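Dioxygenase (Pseudomonas brassicacearum, PDB 5V2D) probably uses molecular oxygen to cleave the central double bond of lignostilbenes at a non-haem iron centre, in the manner of carotenoid cleavage oxygenases. Local coordinates at residues K37-I41 with D68-P72; D78-N82 with R491-H495; F81-G85 with T138-T142; V122-T128 with M262-H268. All coordinates share one frame; numbering follows the deposited sequence.

Interaction 1. Residues K37-I41 with D68-P72; sequences KPSRI and DPQYP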
loop_
_atom_site.group_PDB
_atom_site.type_symbol
_atom_site.label_atom_id
_atom_site.label_comp_id
_atom_site.label_asym_id
_atom_site.label_seq_id
_atom_site.Cartn_x
_atom_site.Cartn_y
_atom_site.Cartn_z
ATOM N N LYS A 37 -9.420 2.461 -15.649
ATOM C CA LYS A 37 -10.448 1.741 -16.264
ATOM C C LYS A 37 -10.480 0.323 -15.662
ATOM O O LYS A 37 -9.440 -0.288 -15.423
ATOM C CB LYS A 37 -10.231 1.685 -17.758
ATOM C CG LYS A 37 -11.265 1.004 -18.570
ATOM C CD LYS A 37 -10.836 0.983 -20.079
ATOM C CE LYS A 37 -10.592 2.366 -20.703
ATOM N NZ LYS A 37 -9.892 2.173 -22.018
ATOM N N PRO A 38 -11.670 -0.203 -15.446
ATOM C CA PRO A 38 -11.757 -1.573 -14.836
ATOM C C PRO A 38 -11.145 -2.596 -15.755
ATOM O O PRO A 38 -11.164 -2.411 -16.973
ATOM C CB PRO A 38 -13.281 -1.803 -14.811
ATOM C CG PRO A 38 -13.852 -0.352 -14.678
ATOM C CD PRO A 38 -13.016 0.369 -15.708
ATOM N N SER A 39 -10.557 -3.631 -15.191
ATOM C CA SER A 39 -9.983 -4.742 -16.003
ATOM C C SER A 39 -10.824 -5.989 -15.794
ATOM O O SER A 39 -11.502 -6.446 -16.702
ATOM C CB SER A 39 -8.532 -4.993 -15.591
ATOM O OG SER A 39 -8.050 -6.210 -16.051
ATOM N N ARG A 40 -10.761 -6.520 -14.582
ATOM C CA ARG A 40 -11.592 -7.655 -14.119
ATOM C C ARG A 40 -11.132 -8.931 -14.778
ATOM O O ARG A 40 -11.841 -9.909 -14.782
ATOM C CB ARG A 40 -13.070 -7.386 -14.341
ATOM C CG ARG A 40 -13.502 -5.979 -13.796
ATOM C CD ARG A 40 -15.048 -5.928 -13.842
ATOM N NE ARG A 40 -15.513 -5.720 -15.203
ATOM C CZ ARG A 40 -16.775 -5.620 -15.534
ATOM N NH1 ARG A 40 -17.775 -5.739 -14.605
ATOM N NH2 ARG A 40 -17.107 -5.404 -16.773
ATOM N N ILE A 41 -9.879 -8.935 -15.268
ATOM C CA ILE A 41 -9.400 -10.130 -15.952
ATOM C C ILE A 41 -8.709 -11.034 -14.903
ATOM O O ILE A 41 -7.759 -10.656 -14.307
ATOM C CB ILE A 41 -8.403 -9.757 -17.031
ATOM C CG1 ILE A 41 -9.048 -8.907 -18.161
ATOM C CG2 ILE A 41 -7.654 -10.988 -17.565
ATOM C CD1 ILE A 41 -7.992 -8.328 -19.101
ATOM N N ASP A 68 -9.813 -3.819 -8.144
ATOM C CA ASP A 68 -10.309 -4.005 -9.495
ATOM C C ASP A 68 -11.812 -4.410 -9.395
ATOM O O ASP A 68 -12.147 -5.591 -9.296
ATOM C CB ASP A 68 -9.491 -5.054 -10.216
ATOM C CG ASP A 68 -9.660 -5.014 -11.755
ATOM O OD1 ASP A 68 -8.929 -5.784 -12.411
ATOM O OD2 ASP A 68 -10.451 -4.176 -12.334
ATOM N N PRO A 69 -12.707 -3.448 -9.343
ATOM C CA PRO A 69 -14.130 -3.761 -8.934
ATOM C C PRO A 69 -14.802 -4.686 -9.845
ATOM O O PRO A 69 -14.800 -4.499 -11.043
ATOM C CB PRO A 69 -14.859 -2.417 -8.897
ATOM C CG PRO A 69 -13.900 -1.466 -9.442
ATOM C CD PRO A 69 -12.507 -2.030 -9.649
ATOM N N GLN A 70 -15.389 -5.761 -9.279
ATOM C CA GLN A 70 -16.037 -6.759 -10.064
ATOM C C GLN A 70 -17.256 -6.177 -10.758
ATOM O O GLN A 70 -17.545 -6.559 -11.899
ATOM C CB GLN A 70 -16.489 -7.926 -9.198
ATOM C CG GLN A 70 -17.299 -9.009 -9.902
ATOM C CD GLN A 70 -16.458 -9.863 -10.781
ATOM O OE1 GLN A 70 -16.056 -10.944 -10.391
ATOM N NE2 GLN A 70 -16.173 -9.352 -12.023
ATOM N N TYR A 71 -17.977 -5.306 -10.086
ATOM C CA TYR A 71 -19.155 -4.653 -10.680
ATOM C C TYR A 71 -19.140 -3.140 -10.593
ATOM O O TYR A 71 -18.515 -2.576 -9.687
ATOM C CB TYR A 71 -20.422 -5.133 -9.940
ATOM C CG TYR A 71 -20.781 -6.580 -10.202
ATOM C CD1 TYR A 71 -21.333 -6.992 -11.381
ATOM C CD2 TYR A 71 -20.485 -7.560 -9.241
ATOM C CE1 TYR A 71 -21.641 -8.321 -11.626
ATOM C CE2 TYR A 71 -20.743 -8.901 -9.466
ATOM C CZ TYR A 71 -21.337 -9.295 -10.654
ATOM O OH TYR A 71 -21.618 -10.626 -10.797
ATOM N N PRO A 72 -19.889 -2.471 -11.429
ATOM C CA PRO A 72 -20.057 -1.035 -11.201
ATOM C C PRO A 72 -20.649 -0.725 -9.833
ATOM O O PRO A 72 -21.570 -1.438 -9.390
ATOM C CB PRO A 72 -21.054 -0.574 -12.294
ATOM C CG PRO A 72 -21.026 -1.644 -13.305
ATOM C CD PRO A 72 -20.674 -2.979 -12.560
HETATM O O HOH W 1 -14.111 -10.961 -13.600
#
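Arg40 and Asp68 carry most of this contact, their side chains running at about a right angle to each other. The Asp68 carboxylate grips two successive backbone amides of the loop 37-41. Ser39 N gives its hydrogen to the syn lone pair of Asp68 OD2 over 2.9 Å, while Arg40 N reaches Asp68 OD1 from above the carboxylate plane, also over 2.9 Å. Both bonds are nearly straight. The double hold depends on the first torsion of Asp68 (chi1 -163°), which turns CG away from its own backbone N and sends the carboxylate into the loop. The side chain of Arg40 runs past this carboxylate without pairing with it, Arg40 NE staying 6.0 Å from Asp68 OD2. Arg40 CD lies 3.2 Å from Pro69 O, the chain bends at chi3 (-76°), and Arg40 NH1 donates to Gln70 O at 2.8 Å. That oxygen sits at the guanidinium edge, close to its plane, whereas NH1 is tilted 32° from the plane of the carbonyl. Gln70 NE2 donates to a water that itself donates to Arg40 O; Gln70 OE1 is taken by Arg113. Arg101 forms a salt bridge with Asp68 OD1, which probably helps to keep the carboxylate ionised. Loop 68-72 follows strand 60-67 and loop 37-41 runs into strand 43-45, two strands of one five-stranded antiparallel sheet with 96-103 and 85-93 between them, consistent with a blade of the family's beta-propeller; Tyr103 of strand 96-103 touches both Arg40 and Gln70, and helix 107-115 lies against Gln70 and Tyr71.

Interaction 2. Residues D78-N82 with R491-H495; sequences DIFFN and RMSLH. With FE (Fe (III) ion), chain E.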
loop_
_atom_site.group_PDB
_atom_site.type_symbol
_atom_site.label_atom_id
_atom_site.label_comp_id
_atom_site.label_asym_id
_atom_site.label_seq_id
_atom_site.Cartn_x
_atom_site.Cartn_y
_atom_site.Cartn_z
ATOM N N ASP A 78 -17.511 5.811 -6.796
ATOM C CA ASP A 78 -16.693 5.153 -5.800
ATOM C C ASP A 78 -15.272 5.587 -5.893
ATOM O O ASP A 78 -14.930 6.376 -6.766
ATOM C CB ASP A 78 -16.816 3.631 -5.922
ATOM C CG ASP A 78 -16.612 2.877 -4.563
ATOM O OD1 ASP A 78 -16.324 3.493 -3.445
ATOM O OD2 ASP A 78 -16.765 1.604 -4.709
ATOM N N ILE A 79 -14.442 5.121 -4.969
ATOM C CA ILE A 79 -13.039 5.533 -4.906
ATOM C C ILE A 79 -12.181 4.324 -5.243
ATOM O O ILE A 79 -12.638 3.123 -5.112
ATOM C CB ILE A 79 -12.672 6.182 -3.585
ATOM C CG1 ILE A 79 -12.669 5.159 -2.436
ATOM C CG2 ILE A 79 -13.609 7.387 -3.339
ATOM C CD1 ILE A 79 -12.163 5.680 -1.136
ATOM N N PHE A 80 -10.965 4.606 -5.702
ATOM C CA PHE A 80 -10.063 3.517 -6.140
ATOM C C PHE A 80 -9.779 2.537 -5.041
ATOM O O PHE A 80 -9.762 1.323 -5.277
ATOM C CB PHE A 80 -8.739 4.155 -6.627
ATOM C CG PHE A 80 -7.639 3.163 -6.892
ATOM C CD1 PHE A 80 -6.500 3.221 -6.173
ATOM C CD2 PHE A 80 -7.759 2.262 -7.882
ATOM C CE1 PHE A 80 -5.418 2.355 -6.429
ATOM C CE2 PHE A 80 -6.734 1.350 -8.129
ATOM C CZ PHE A 80 -5.554 1.424 -7.391
ATOM N N PHE A 81 -9.639 3.009 -3.814
ATOM C CA PHE A 81 -9.318 2.175 -2.666
ATOM C C PHE A 81 -10.437 1.160 -2.304
ATOM O O PHE A 81 -10.258 0.358 -1.396
ATOM C CB PHE A 81 -9.008 3.011 -1.418
ATOM C CG PHE A 81 -7.796 3.861 -1.492
ATOM C CD1 PHE A 81 -6.719 3.589 -2.294
ATOM C CD2 PHE A 81 -7.628 4.880 -0.525
ATOM C CE1 PHE A 81 -5.576 4.415 -2.337
ATOM C CE2 PHE A 81 -6.468 5.679 -0.488
ATOM C CZ PHE A 81 -5.453 5.468 -1.433
ATOM N N ASN A 82 -11.577 1.234 -2.968
ATOM C CA ASN A 82 -12.717 0.384 -2.598
ATOM C C ASN A 82 -12.936 -0.850 -3.503
ATOM O O ASN A 82 -13.866 -1.601 -3.311
ATOM C CB ASN A 82 -13.989 1.199 -2.554
ATOM C CG ASN A 82 -15.008 0.673 -1.530
ATOM O OD1 ASN A 82 -14.674 -0.177 -0.614
ATOM N ND2 ASN A 82 -16.215 1.212 -1.625
ATOM N N ARG A 491 -4.370 -2.904 -14.494
ATOM C CA ARG A 491 -4.901 -1.718 -13.779
ATOM C C ARG A 491 -3.890 -1.270 -12.704
ATOM O O ARG A 491 -3.106 -2.044 -12.188
ATOM C CB ARG A 491 -6.233 -2.080 -13.127
ATOM C CG ARG A 491 -7.035 -0.919 -12.655
ATOM C CD ARG A 491 -8.460 -1.404 -12.266
ATOM N NE ARG A 491 -9.348 -0.228 -12.128
ATOM C CZ ARG A 491 -9.803 0.280 -10.972
ATOM N NH1 ARG A 491 -10.585 1.367 -11.019
ATOM N NH2 ARG A 491 -9.501 -0.238 -9.761
ATOM N N MET A 492 -3.965 -0.021 -12.345
ATOM C CA MET A 492 -3.159 0.493 -11.222
ATOM C C MET A 492 -3.379 -0.360 -10.021
ATOM O O MET A 492 -4.507 -0.764 -9.766
ATOM C CB MET A 492 -3.455 1.976 -10.980
ATOM C CG MET A 492 -2.673 2.631 -9.876
ATOM S SD MET A 492 -0.910 2.587 -10.291
ATOM C CE MET A 492 -0.173 3.374 -8.904
ATOM N N SER A 493 -2.318 -0.613 -9.269
ATOM C CA SER A 493 -2.305 -1.488 -8.139
ATOM C C SER A 493 -2.026 -0.708 -6.867
ATOM O O SER A 493 -1.714 0.525 -6.860
ATOM C CB SER A 493 -1.274 -2.615 -8.295
ATOM O OG SER A 493 -1.433 -3.287 -9.578
ATOM N N LEU A 494 -2.081 -1.421 -5.780
ATOM C CA LEU A 494 -1.548 -0.952 -4.542
ATOM C C LEU A 494 -0.251 -1.710 -4.242
ATOM O O LEU A 494 0.678 -1.657 -5.071
ATOM C CB LEU A 494 -2.627 -0.987 -3.466
ATOM C CG LEU A 494 -3.690 0.094 -3.564
ATOM C CD1 LEU A 494 -4.861 -0.151 -2.550
ATOM C CD2 LEU A 494 -3.141 1.496 -3.435
ATOM N N HIS A 495 -0.129 -2.387 -3.126
ATOM C CA HIS A 495 1.182 -2.876 -2.708
ATOM C C HIS A 495 1.537 -4.273 -3.133
ATOM O O HIS A 495 0.649 -5.059 -3.435
ATOM C CB HIS A 495 1.314 -2.772 -1.172
ATOM C CG HIS A 495 1.134 -1.389 -0.706
ATOM N ND1 HIS A 495 2.111 -0.409 -0.913
ATOM C CD2 HIS A 495 0.117 -0.792 -0.006
ATOM C CE1 HIS A 495 1.690 0.727 -0.350
ATOM N NE2 HIS A 495 0.490 0.521 0.197
HETATM FE FE FE E . -0.342 1.630 1.797
HETATM O O HOH W 2 -10.963 0.311 -7.473
HETATM O O HOH W 3 -1.721 2.320 0.425
#
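Phe80 pushes its ring against the backbone and side chains of 491-495. From CB the ring is carried outward by a first torsion that sets CG opposite the backbone N (chi1 170°). Along one side of the ring, Phe80 CD2 lies 3.6 Å from Arg491 NH2, which sits at the ring edge with the guanidinium plane turned 49° from that of the ring. Farther out, CE2 also touches NH2 and begins to meet Met492 O. At the tip, Phe80 CZ comes to 3.4 Å from Met492 O, in the ring plane, and packs on Met492 CG. Met492 O is buried here with no polar partner in the model, so the ring's C-H edge is what it faces. On the other side, Phe80 CE1 meets Leu494 CD2 at 3.9 Å. The same methyl touches Phe81 CE1 at 4.0 Å, Leu494 and Phe81 crossing at about a right angle. A water bridges the segments near the root of Phe80, donating to Phe80 O at 2.7 Å and accepting from Arg491 NH2 at 2.8 Å; NH2 also bonds Pro67 O. With an alanine here the ring is gone, which would probably open a gap beside Met492 O and Met492 CG and leave Leu494 CD2 with Phe81 alone across this contact. Just beyond Leu494 the chain reaches the metal: His495 NE2 binds the iron at 2.1 Å, and His495 ND1 is hydrogen-bonded to Glu437. With His188, His239 and His304 it completes the four-histidine iron site, characteristic of the beta-propeller carotenoid cleavage oxygenases, and a water occupies a further position on the metal.

Interaction 3. Residues F81-G85 with T138-T142; sequences FNGDG and TTANT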
loop_
_atom_site.group_PDB
_atom_site.type_symbol
_atom_site.label_atom_id
_atom_site.label_comp_id
_atom_site.label_asym_id
_atom_site.label_seq_id
_atom_site.Cartn_x
_atom_site.Cartn_y
_atom_site.Cartn_z
ATOM N N PHE A 81 -9.639 3.009 -3.814
ATOM C CA PHE A 81 -9.318 2.175 -2.666
ATOM C C PHE A 81 -10.437 1.160 -2.304
ATOM O O PHE A 81 -10.258 0.358 -1.396
ATOM C CB PHE A 81 -9.008 3.011 -1.418
ATOM C CG PHE A 81 -7.796 3.861 -1.492
ATOM C CD1 PHE A 81 -6.719 3.589 -2.294
ATOM C CD2 PHE A 81 -7.628 4.880 -0.525
ATOM C CE1 PHE A 81 -5.576 4.415 -2.337
ATOM C CE2 PHE A 81 -6.468 5.679 -0.488
ATOM C CZ PHE A 81 -5.453 5.468 -1.433
ATOM N N ASN A 82 -11.577 1.234 -2.968
ATOM C CA ASN A 82 -12.717 0.384 -2.598
ATOM C C ASN A 82 -12.936 -0.850 -3.503
ATOM O O ASN A 82 -13.866 -1.601 -3.311
ATOM C CB ASN A 82 -13.989 1.199 -2.554
ATOM C CG ASN A 82 -15.008 0.673 -1.530
ATOM O OD1 ASN A 82 -14.674 -0.177 -0.614
ATOM N ND2 ASN A 82 -16.215 1.212 -1.625
ATOM N N GLY A 83 -12.047 -1.089 -4.445
ATOM C CA GLY A 83 -12.271 -2.132 -5.442
ATOM C C GLY A 83 -11.867 -3.517 -4.909
ATOM O O GLY A 83 -10.917 -3.625 -4.126
ATOM N N ASP A 84 -12.588 -4.526 -5.329
ATOM C CA ASP A 84 -12.276 -5.940 -4.967
ATOM C C ASP A 84 -10.793 -6.236 -5.237
ATOM O O ASP A 84 -10.280 -5.909 -6.306
ATOM C CB ASP A 84 -13.151 -6.872 -5.749
ATOM C CG ASP A 84 -14.635 -6.587 -5.485
ATOM O OD1 ASP A 84 -15.127 -6.999 -4.417
ATOM O OD2 ASP A 84 -15.259 -5.985 -6.367
ATOM N N GLY A 85 -10.140 -6.894 -4.289
ATOM C CA GLY A 85 -8.734 -7.250 -4.463
ATOM C C GLY A 85 -8.469 -8.311 -5.510
ATOM O O GLY A 85 -9.055 -9.388 -5.443
ATOM N N THR A 138 -14.887 -6.379 3.852
ATOM C CA THR A 138 -13.541 -6.243 3.318
ATOM C C THR A 138 -13.423 -6.663 1.867
ATOM O O THR A 138 -14.085 -7.571 1.421
ATOM C CB THR A 138 -12.458 -6.954 4.176
ATOM O OG1 THR A 138 -11.204 -6.333 3.899
ATOM C CG2 THR A 138 -12.370 -8.411 3.884
ATOM N N THR A 139 -12.519 -5.988 1.165
ATOM C CA THR A 139 -12.087 -6.378 -0.187
ATOM C C THR A 139 -10.676 -6.939 -0.296
ATOM O O THR A 139 -10.274 -7.321 -1.374
ATOM C CB THR A 139 -12.121 -5.112 -1.105
ATOM O OG1 THR A 139 -11.357 -4.070 -0.465
ATOM C CG2 THR A 139 -13.566 -4.683 -1.324
ATOM N N ALA A 140 -9.906 -6.993 0.802
ATOM C CA ALA A 140 -8.592 -7.616 0.856
ATOM C C ALA A 140 -7.717 -7.092 -0.295
ATOM O O ALA A 140 -7.089 -7.899 -0.957
ATOM C CB ALA A 140 -8.737 -9.121 0.790
ATOM N N ASN A 141 -7.707 -5.770 -0.501
ATOM C CA ASN A 141 -7.209 -5.146 -1.728
ATOM C C ASN A 141 -5.938 -4.323 -1.663
ATOM O O ASN A 141 -5.610 -3.681 -2.667
ATOM C CB ASN A 141 -8.340 -4.340 -2.351
ATOM C CG ASN A 141 -8.617 -3.059 -1.644
ATOM O OD1 ASN A 141 -8.103 -2.814 -0.571
ATOM N ND2 ASN A 141 -9.457 -2.209 -2.274
ATOM N N THR A 142 -5.265 -4.297 -0.495
ATOM C CA THR A 142 -4.244 -3.282 -0.263
ATOM C C THR A 142 -2.833 -3.783 -0.295
ATOM O O THR A 142 -1.952 -3.144 -0.935
ATOM C CB THR A 142 -4.554 -2.500 1.028
ATOM O OG1 THR A 142 -5.817 -1.860 0.867
ATOM C CG2 THR A 142 -3.545 -1.425 1.299
HETATM O O HOH W 4 -12.635 -1.830 0.240
#
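The carboxamide of Asn141 meets the turn 81-85 through its amide edge, with Asn141 ND2 serving two carbonyls at once. Phe81 O lies in the amide plane, 2.8 Å from Asn141 ND2, on a nearly straight bond (169°), yet the donor stands above the plane of that carbonyl, off its lone pairs. Gly83 O is also 2.8 Å from Asn141 ND2; here the roles are reversed, the donor lying in the carbonyl plane on a lone pair and the oxygen tilted 18° from the amide plane. The group reaches both because its CG is placed between the backbone N and the carbonyl carbon (chi1 75°), which turns it in under the turn. Asn141 OD1, at the far side of the amide, accepts from Thr142 OG1 at 2.9 Å, a bond that helps to fix the rotation of the group. Phe81 O has a second donor in Lys155 NZ. In the propeller fold of this family, the turn 81-85 leads into strand 85-93 and the loop 138-142 into strand 143-147, so Asn141 ties together the entrances to two sheets; the nearest atom of the Phe81 side chain is about 7 Å from the iron. The backbones join directly where Gly85 N donates to Thr139 O at 2.9 Å. Gly85 CA packs 3.6 Å from Asn141 CB, and a beta carbon on Gly85 would collide with the carbonyls of Thr139 and Ala140. Thr139 lays CB on Gly83 O at 3.6 Å and CG2 near Asn82 O, while its OG1 shares a water with Asn82 OD1. Asp84 turns the other way, its OD2 accepting from Gln70 N.

Interaction 4. Residues V122-T128 with M262-H268; sequences VYRNAFT and MKNGGPH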
loop_
_atom_site.group_PDB
_atom_site.type_symbol
_atom_site.label_atom_id
_atom_site.label_comp_id
_atom_site.label_asym_id
_atom_site.label_seq_id
_atom_site.Cartn_x
_atom_site.Cartn_y
_atom_site.Cartn_z
ATOM N N VAL A 122 -20.717 3.231 0.423
ATOM C CA VAL A 122 -19.653 4.155 0.691
ATOM C C VAL A 122 -18.493 3.414 1.311
ATOM O O VAL A 122 -18.702 2.519 2.167
ATOM C CB VAL A 122 -20.167 5.282 1.646
ATOM C CG1 VAL A 122 -19.027 6.140 2.162
ATOM C CG2 VAL A 122 -21.202 6.196 0.904
ATOM N N TYR A 123 -17.277 3.783 0.907
ATOM C CA TYR A 123 -16.026 3.188 1.419
ATOM C C TYR A 123 -16.039 3.085 2.931
ATOM O O TYR A 123 -16.209 4.104 3.639
ATOM C CB TYR A 123 -14.807 3.995 0.945
ATOM C CG TYR A 123 -13.476 3.529 1.430
ATOM C CD1 TYR A 123 -12.825 4.201 2.440
ATOM C CD2 TYR A 123 -12.847 2.349 0.908
ATOM C CE1 TYR A 123 -11.550 3.763 2.910
ATOM C CE2 TYR A 123 -11.582 1.955 1.371
ATOM C CZ TYR A 123 -10.936 2.661 2.356
ATOM O OH TYR A 123 -9.731 2.274 2.941
ATOM N N ARG A 124 -15.874 1.854 3.424
ATOM C CA ARG A 124 -15.724 1.553 4.863
ATOM C C ARG A 124 -16.935 2.066 5.658
ATOM O O ARG A 124 -16.831 2.469 6.823
ATOM C CB ARG A 124 -14.406 2.083 5.427
ATOM C CG ARG A 124 -13.156 1.302 4.920
ATOM C CD ARG A 124 -11.926 1.503 5.800
ATOM N NE ARG A 124 -12.166 1.092 7.188
ATOM C CZ ARG A 124 -11.265 1.140 8.185
ATOM N NH1 ARG A 124 -10.109 1.708 7.951
ATOM N NH2 ARG A 124 -11.552 0.641 9.434
ATOM N N ASN A 125 -18.104 2.106 4.998
ATOM C CA ASN A 125 -19.314 2.489 5.689
ATOM C C ASN A 125 -20.403 1.466 5.344
ATOM O O ASN A 125 -21.222 1.644 4.398
ATOM C CB ASN A 125 -19.699 3.948 5.355
ATOM C CG ASN A 125 -20.943 4.401 6.142
ATOM O OD1 ASN A 125 -21.541 3.560 6.837
ATOM N ND2 ASN A 125 -21.358 5.683 6.019
ATOM N N ALA A 126 -20.403 0.422 6.137
ATOM C CA ALA A 126 -21.362 -0.684 5.883
ATOM C C ALA A 126 -22.822 -0.275 6.141
ATOM O O ALA A 126 -23.733 -0.904 5.618
ATOM C CB ALA A 126 -21.001 -1.904 6.732
ATOM N N PHE A 127 -23.072 0.812 6.870
ATOM C CA PHE A 127 -24.461 1.299 6.970
ATOM C C PHE A 127 -25.056 1.679 5.643
ATOM O O PHE A 127 -26.242 1.785 5.586
ATOM C CB PHE A 127 -24.588 2.508 7.951
ATOM C CG PHE A 127 -24.065 2.205 9.326
ATOM C CD1 PHE A 127 -24.797 1.327 10.173
ATOM C CD2 PHE A 127 -22.833 2.721 9.785
ATOM C CE1 PHE A 127 -24.321 1.016 11.459
ATOM C CE2 PHE A 127 -22.357 2.371 11.051
ATOM C CZ PHE A 127 -23.113 1.550 11.898
ATOM N N THR A 128 -24.268 1.896 4.580
ATOM C CA THR A 128 -24.799 2.252 3.284
ATOM C C THR A 128 -24.835 1.067 2.346
ATOM O O THR A 128 -25.169 1.236 1.172
ATOM C CB THR A 128 -23.915 3.317 2.638
ATOM O OG1 THR A 128 -22.567 2.809 2.440
ATOM C CG2 THR A 128 -23.912 4.519 3.517
ATOM N N MET A 262 -21.220 8.387 9.955
ATOM C CA MET A 262 -21.357 7.188 9.131
ATOM C C MET A 262 -22.804 6.643 9.109
ATOM O O MET A 262 -23.281 6.264 8.047
ATOM C CB MET A 262 -20.408 6.064 9.606
ATOM C CG MET A 262 -18.902 6.354 9.433
ATOM S SD MET A 262 -17.882 5.153 10.418
ATOM C CE MET A 262 -18.461 3.626 9.663
ATOM N N LYS A 263 -23.457 6.589 10.264
ATOM C CA LYS A 263 -24.882 6.176 10.317
ATOM C C LYS A 263 -25.753 7.048 9.453
ATOM O O LYS A 263 -26.704 6.566 8.906
ATOM C CB LYS A 263 -25.421 6.170 11.713
ATOM C CG LYS A 263 -25.015 4.907 12.411
ATOM C CD LYS A 263 -25.455 4.910 13.895
ATOM C CE LYS A 263 -25.310 3.530 14.508
ATOM N NZ LYS A 263 -24.890 3.620 15.941
ATOM N N ASN A 264 -25.371 8.308 9.280
ATOM C CA ASN A 264 -26.062 9.236 8.373
ATOM C C ASN A 264 -25.583 9.216 6.958
ATOM O O ASN A 264 -25.956 10.120 6.168
ATOM C CB ASN A 264 -26.020 10.657 8.942
ATOM C CG ASN A 264 -26.860 10.759 10.226
ATOM O OD1 ASN A 264 -28.015 10.354 10.230
ATOM N ND2 ASN A 264 -26.265 11.181 11.318
ATOM N N GLY A 265 -24.741 8.221 6.588
ATOM C CA GLY A 265 -24.390 8.069 5.201
ATOM C C GLY A 265 -23.102 8.734 4.809
ATOM O O GLY A 265 -22.702 8.642 3.632
ATOM N N GLY A 266 -22.427 9.372 5.775
ATOM C CA GLY A 266 -21.241 10.137 5.462
ATOM C C GLY A 266 -19.932 9.285 5.454
ATOM O O GLY A 266 -19.941 8.064 5.638
ATOM N N PRO A 267 -18.808 9.941 5.151
ATOM C CA PRO A 267 -17.538 9.224 5.054
ATOM C C PRO A 267 -17.021 8.669 6.360
ATOM O O PRO A 267 -17.269 9.220 7.435
ATOM C CB PRO A 267 -16.584 10.281 4.496
ATOM C CG PRO A 267 -17.471 11.421 3.970
ATOM C CD PRO A 267 -18.621 11.409 4.931
ATOM N N HIS A 268 -16.260 7.571 6.279
ATOM C CA HIS A 268 -15.661 6.953 7.476
ATOM C C HIS A 268 -14.690 7.907 8.176
ATOM O O HIS A 268 -14.708 8.004 9.380
ATOM C CB HIS A 268 -14.958 5.680 7.095
ATOM C CG HIS A 268 -14.425 4.872 8.253
ATOM N ND1 HIS A 268 -15.017 3.701 8.656
ATOM C CD2 HIS A 268 -13.313 5.034 9.007
ATOM C CE1 HIS A 268 -14.304 3.201 9.655
ATOM N NE2 HIS A 268 -13.294 4.008 9.911
HETATM O O HOH W 5 -15.622 6.702 3.685
#
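Asn125 plugs its amide into the end of helix 259-263, ND2 donating to Met262 O at 2.9 Å and to Gly266 O at 2.8 Å. The first acceptor lies near the amide plane, the second is tilted out of it. Beside it His268 ND1 donates to Arg124 O at 2.9 Å, and Met262 CE touches the same Arg124 O at 3.5 Å. The guanidinium of Arg124 lies over one face of the His268 ring, offset toward its rim, with the planes 32° apart. Farther along, Lys263 CG sits over the centre of the Phe127 ring, 3.8 Å from its centroid, a CH-pi contact. Met262 O also takes part in the Schellman motif ending the helix: Gly265, at positive phi, donates to it from N, and Gly266 N reaches Arg261 O; Gly266 O lies just past the helix end. Facing it, Val122 to Asn125 form a type II beta turn, with Arg124 at positive phi. A leucine in place of Asn125 would probably leave Gly266 O without this donor and loosen the hold of the turn on the helix end. Asn125 is itself positioned by Thr128, whose OG1 donates to Asn125 O at 2.6 Å and accepts from Val122 N. A water joins Tyr123 O to His268 N. Outermost, Glu204 bonds His268 NE2 and Tyr203 OH bonds Arg124 NH1, holding the far ends of these two side chains.

Overall arrangement
Interactions 2 and 3 are buried and share Phe81 and Asn82; they also meet where His495 N bonds Thr142 O, close to the iron. Interaction 2 relies on apolar packing, whereas interaction 3 uses an amide and backbone bonds. Interaction 1, partly buried, sits beside both: Arg491 packs on Asp68 and Pro69, and Asp84 bonds Asp68 N and Gln70 N. Its chemistry is polar, a carboxylate and a guanidinium reading backbone atoms. Interaction 4 lies farthest from the centre of the chain, with exposed Phe127 and Lys263 at its margin, and is linked inward by Tyr123, which packs on Ile79 and Asn82; it does not touch interaction 1.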